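Local coordinates for AimR transcriptional regulator (Bacillus phage phi3T, PDB 5ZVV), which activates transcription of the phage aimX locus as a homodimer until the arbitrium peptide converts it to an inactive monomer, as part of the lysis-lysogeny switch, at residues A145-M156 with T171-P181. Residues are numbered along the deposited sequence; the frame is centred on the assembly and turned at random.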
# COMPACT_ATOMS: atom_id res chain seq x y z
N ALA A 145 25.24 -8.10 -6.65
CA ALA A 145 24.11 -7.57 -7.39
C ALA A 145 22.89 -8.47 -7.26
O ALA A 145 21.79 -8.01 -6.93
CB ALA A 145 24.49 -7.38 -8.86
N GLU A 146 23.08 -9.77 -7.50
CA GLU A 146 21.98 -10.73 -7.45
C GLU A 146 21.15 -10.57 -6.18
O GLU A 146 19.93 -10.37 -6.24
CB GLU A 146 22.52 -12.16 -7.56
CG GLU A 146 23.11 -12.52 -8.91
CD GLU A 146 24.55 -12.06 -9.07
OE1 GLU A 146 25.15 -11.62 -8.07
OE2 GLU A 146 25.08 -12.14 -10.20
N MSE A 147 21.80 -10.63 -5.03
CA MSE A 147 21.06 -10.53 -3.78
C MSE A 147 20.51 -9.13 -3.58
O MSE A 147 19.38 -8.98 -3.10
CB MSE A 147 21.94 -10.95 -2.60
CG MSE A 147 22.09 -12.47 -2.49
SE MSE A 147 20.38 -13.45 -2.65
CE MSE A 147 20.40 -13.87 -4.57
N LEU A 148 21.26 -8.11 -4.01
CA LEU A 148 20.71 -6.76 -4.03
C LEU A 148 19.40 -6.73 -4.80
O LEU A 148 18.45 -6.05 -4.42
CB LEU A 148 21.71 -5.77 -4.64
CG LEU A 148 22.85 -5.27 -3.75
CD1 LEU A 148 23.84 -4.45 -4.57
CD2 LEU A 148 22.31 -4.46 -2.58
N PHE A 149 19.34 -7.51 -5.89
CA PHE A 149 18.09 -7.67 -6.61
C PHE A 149 17.08 -8.45 -5.78
O PHE A 149 15.96 -7.98 -5.54
CB PHE A 149 18.36 -8.37 -7.95
CG PHE A 149 17.16 -8.45 -8.86
CD1 PHE A 149 16.24 -9.48 -8.72
CD2 PHE A 149 16.98 -7.53 -9.87
CE1 PHE A 149 15.15 -9.57 -9.56
CE2 PHE A 149 15.89 -7.61 -10.71
CZ PHE A 149 14.97 -8.63 -10.56
N PHE A 150 17.48 -9.62 -5.29
CA PHE A 150 16.50 -10.55 -4.73
C PHE A 150 15.97 -10.06 -3.38
O PHE A 150 14.79 -10.30 -3.06
CB PHE A 150 17.09 -11.95 -4.59
CG PHE A 150 16.07 -13.01 -4.27
CD1 PHE A 150 15.21 -13.47 -5.26
CD2 PHE A 150 15.97 -13.54 -3.00
CE1 PHE A 150 14.26 -14.43 -4.98
CE2 PHE A 150 15.03 -14.51 -2.71
CZ PHE A 150 14.17 -14.96 -3.70
N SER A 151 16.80 -9.38 -2.59
CA SER A 151 16.31 -8.81 -1.35
C SER A 151 15.20 -7.80 -1.58
O SER A 151 14.47 -7.47 -0.64
CB SER A 151 17.46 -8.16 -0.57
OG SER A 151 18.03 -7.10 -1.31
N ASN A 152 15.05 -7.30 -2.81
CA ASN A 152 13.91 -6.46 -3.16
C ASN A 152 12.80 -7.24 -3.85
O ASN A 152 11.62 -7.07 -3.50
CB ASN A 152 14.37 -5.30 -4.04
CG ASN A 152 15.12 -4.24 -3.26
OD1 ASN A 152 14.52 -3.46 -2.52
ND2 ASN A 152 16.44 -4.22 -3.40
N ALA A 153 13.15 -8.11 -4.80
CA ALA A 153 12.14 -8.89 -5.51
C ALA A 153 11.35 -9.78 -4.56
O ALA A 153 10.15 -10.01 -4.78
CB ALA A 153 12.80 -9.72 -6.61
N MSE A 154 11.98 -10.29 -3.51
CA MSE A 154 11.32 -11.17 -2.55
C MSE A 154 10.22 -10.44 -1.79
O MSE A 154 9.29 -11.06 -1.29
CB MSE A 154 12.34 -11.74 -1.56
CG MSE A 154 12.81 -10.75 -0.52
SE MSE A 154 14.14 -11.51 0.67
CE MSE A 154 14.17 -10.15 2.07
N LEU A 155 10.35 -9.11 -1.70
CA LEU A 155 9.33 -8.33 -1.01
C LEU A 155 8.01 -8.37 -1.76
O LEU A 155 6.95 -8.19 -1.15
CB LEU A 155 9.80 -6.88 -0.85
CG LEU A 155 11.03 -6.64 0.03
CD1 LEU A 155 11.32 -5.16 0.16
CD2 LEU A 155 10.84 -7.27 1.41
N MSE A 156 8.04 -8.60 -3.06
CA MSE A 156 6.84 -8.63 -3.89
C MSE A 156 5.93 -9.80 -3.53
O MSE A 156 4.71 -9.69 -3.61
CB MSE A 156 7.20 -8.69 -5.37
CG MSE A 156 7.96 -7.47 -5.86
SE MSE A 156 8.39 -7.60 -7.76
CE MSE A 156 6.57 -7.51 -8.49
N THR A 171 7.79 -1.65 -5.93
CA THR A 171 8.97 -2.48 -5.72
C THR A 171 9.57 -2.91 -7.06
O THR A 171 10.79 -2.81 -7.26
CB THR A 171 8.63 -3.71 -4.87
OG1 THR A 171 8.23 -3.28 -3.56
CG2 THR A 171 9.85 -4.62 -4.73
N SER A 172 8.73 -3.36 -7.99
CA SER A 172 9.25 -3.82 -9.27
C SER A 172 9.87 -2.68 -10.06
O SER A 172 10.71 -2.93 -10.93
CB SER A 172 8.15 -4.48 -10.10
OG SER A 172 7.12 -3.57 -10.42
N LYS A 173 9.50 -1.43 -9.77
CA LYS A 173 10.12 -0.31 -10.46
C LYS A 173 11.54 -0.05 -9.99
O LYS A 173 12.28 0.67 -10.67
CB LYS A 173 9.27 0.95 -10.29
CG LYS A 173 7.91 0.86 -10.96
CD LYS A 173 7.06 2.08 -10.67
CE LYS A 173 5.63 1.87 -11.16
NZ LYS A 173 4.77 3.04 -10.83
N LEU A 174 11.96 -0.63 -8.87
CA LEU A 174 13.32 -0.49 -8.39
C LEU A 174 14.24 -1.61 -8.87
O LEU A 174 15.44 -1.57 -8.61
CB LEU A 174 13.34 -0.44 -6.86
CG LEU A 174 12.45 0.63 -6.21
CD1 LEU A 174 12.53 0.56 -4.69
CD2 LEU A 174 12.81 2.02 -6.71
N LEU A 175 13.69 -2.60 -9.57
CA LEU A 175 14.47 -3.74 -10.05
C LEU A 175 15.15 -3.37 -11.36
O LEU A 175 14.49 -3.29 -12.41
CB LEU A 175 13.57 -4.96 -10.22
CG LEU A 175 12.85 -5.45 -8.97
CD1 LEU A 175 11.97 -6.63 -9.30
CD2 LEU A 175 13.85 -5.81 -7.88
N GLU A 176 16.46 -3.15 -11.31
CA GLU A 176 17.26 -2.84 -12.49
C GLU A 176 17.90 -4.14 -12.97
O GLU A 176 18.90 -4.59 -12.42
CB GLU A 176 18.30 -1.77 -12.18
CG GLU A 176 17.73 -0.41 -11.77
CD GLU A 176 16.97 0.27 -12.89
OE1 GLU A 176 16.05 1.07 -12.59
OE2 GLU A 176 17.28 0.02 -14.07
N PHE A 177 17.31 -4.74 -14.01
CA PHE A 177 17.87 -5.97 -14.56
C PHE A 177 19.23 -5.76 -15.20
O PHE A 177 20.00 -6.72 -15.31
CB PHE A 177 16.90 -6.59 -15.57
CG PHE A 177 15.74 -7.31 -14.95
CD1 PHE A 177 15.85 -8.65 -14.59
CD2 PHE A 177 14.55 -6.66 -14.71
CE1 PHE A 177 14.79 -9.32 -14.02
CE2 PHE A 177 13.48 -7.32 -14.14
CZ PHE A 177 13.60 -8.66 -13.79
N ASP A 178 19.55 -4.53 -15.61
CA ASP A 178 20.87 -4.25 -16.18
C ASP A 178 21.97 -4.41 -15.14
O ASP A 178 23.12 -4.69 -15.50
CB ASP A 178 20.90 -2.85 -16.77
CG ASP A 178 20.16 -2.76 -18.09
OD1 ASP A 178 19.70 -3.81 -18.59
OD2 ASP A 178 20.02 -1.63 -18.63
N ASP A 179 21.65 -4.25 -13.86
CA ASP A 179 22.63 -4.49 -12.80
C ASP A 179 23.00 -5.96 -12.66
O ASP A 179 23.98 -6.27 -11.98
CB ASP A 179 22.11 -3.97 -11.46
CG ASP A 179 21.86 -2.47 -11.48
OD1 ASP A 179 22.13 -1.83 -12.52
OD2 ASP A 179 21.40 -1.94 -10.45
N LEU A 180 22.23 -6.87 -13.29
CA LEU A 180 22.46 -8.31 -13.19
C LEU A 180 23.24 -8.80 -14.39
O LEU A 180 22.87 -8.48 -15.53
CB LEU A 180 21.14 -9.06 -13.10
CG LEU A 180 20.25 -8.82 -11.88
CD1 LEU A 180 18.95 -9.58 -12.04
CD2 LEU A 180 20.98 -9.24 -10.62
N PRO A 181 24.31 -9.56 -14.20
CA PRO A 181 24.97 -10.19 -15.34
C PRO A 181 24.09 -11.27 -15.95
O PRO A 181 23.22 -11.84 -15.29
CB PRO A 181 26.25 -10.79 -14.73
CG PRO A 181 25.90 -11.01 -13.30
CD PRO A 181 24.96 -9.89 -12.92
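Phe149, held between Leu175 and Leu180, is the centre of an apolar contact inside a helical hairpin of this TPR-like, all-helical regulator. Helix 145-161 is the first arm; the second is helix 165-173, after which the chain runs back beside the first arm through a loop and a short 3-10 turn (177-179) toward helix 184-203. No hydrogen bond crosses between the segments, so the contact is made by van der Waals packing, partly of side chains against the helix backbone. With CG anti to the backbone N (chi1 -174°), the Phe149 ring reaches toward the returning chain. One face receives Leu175 CD2, 4.0 Å from the ring centroid and only 12° off the normal; the opposite face carries Leu180 CD1, 3.9 Å from the centroid but shifted toward the rim. These two CH-pi contacts clamp the ring across its thickness. The CE2/CZ edge of Phe149 lies over one face of the Phe177 ring, Phe149 CZ coming 3.5 Å from Phe177 CZ, and the two ring planes meet obliquely at 57°. Phe189 of helix 184-203 also meets the Phe149 ring, tying this cluster to the next helix. Near the hairpin bend, Met156 and Thr171 run past each other in opposite directions, with Met156 CG 3.6 Å from Thr171 CG2. The methionine, present as selenomethionine, bends at its last torsion, bringing its CE over Ser172 CB while SE touches Leu175 CD1 at 4.0 Å. The hydroxyls of Thr171 and Ser172 instead bond back to the carbonyls of Leu167 and Lys169 in their own helix, leaving carbon to face the first arm. At the other end, Leu180 CD2 packs on the backbone of Glu146, 3.6 Å from its CA, and the bent Glu146 side chain rests OE2 in van der Waals contact against the proline ring, 3.4 Å from Pro181 CG.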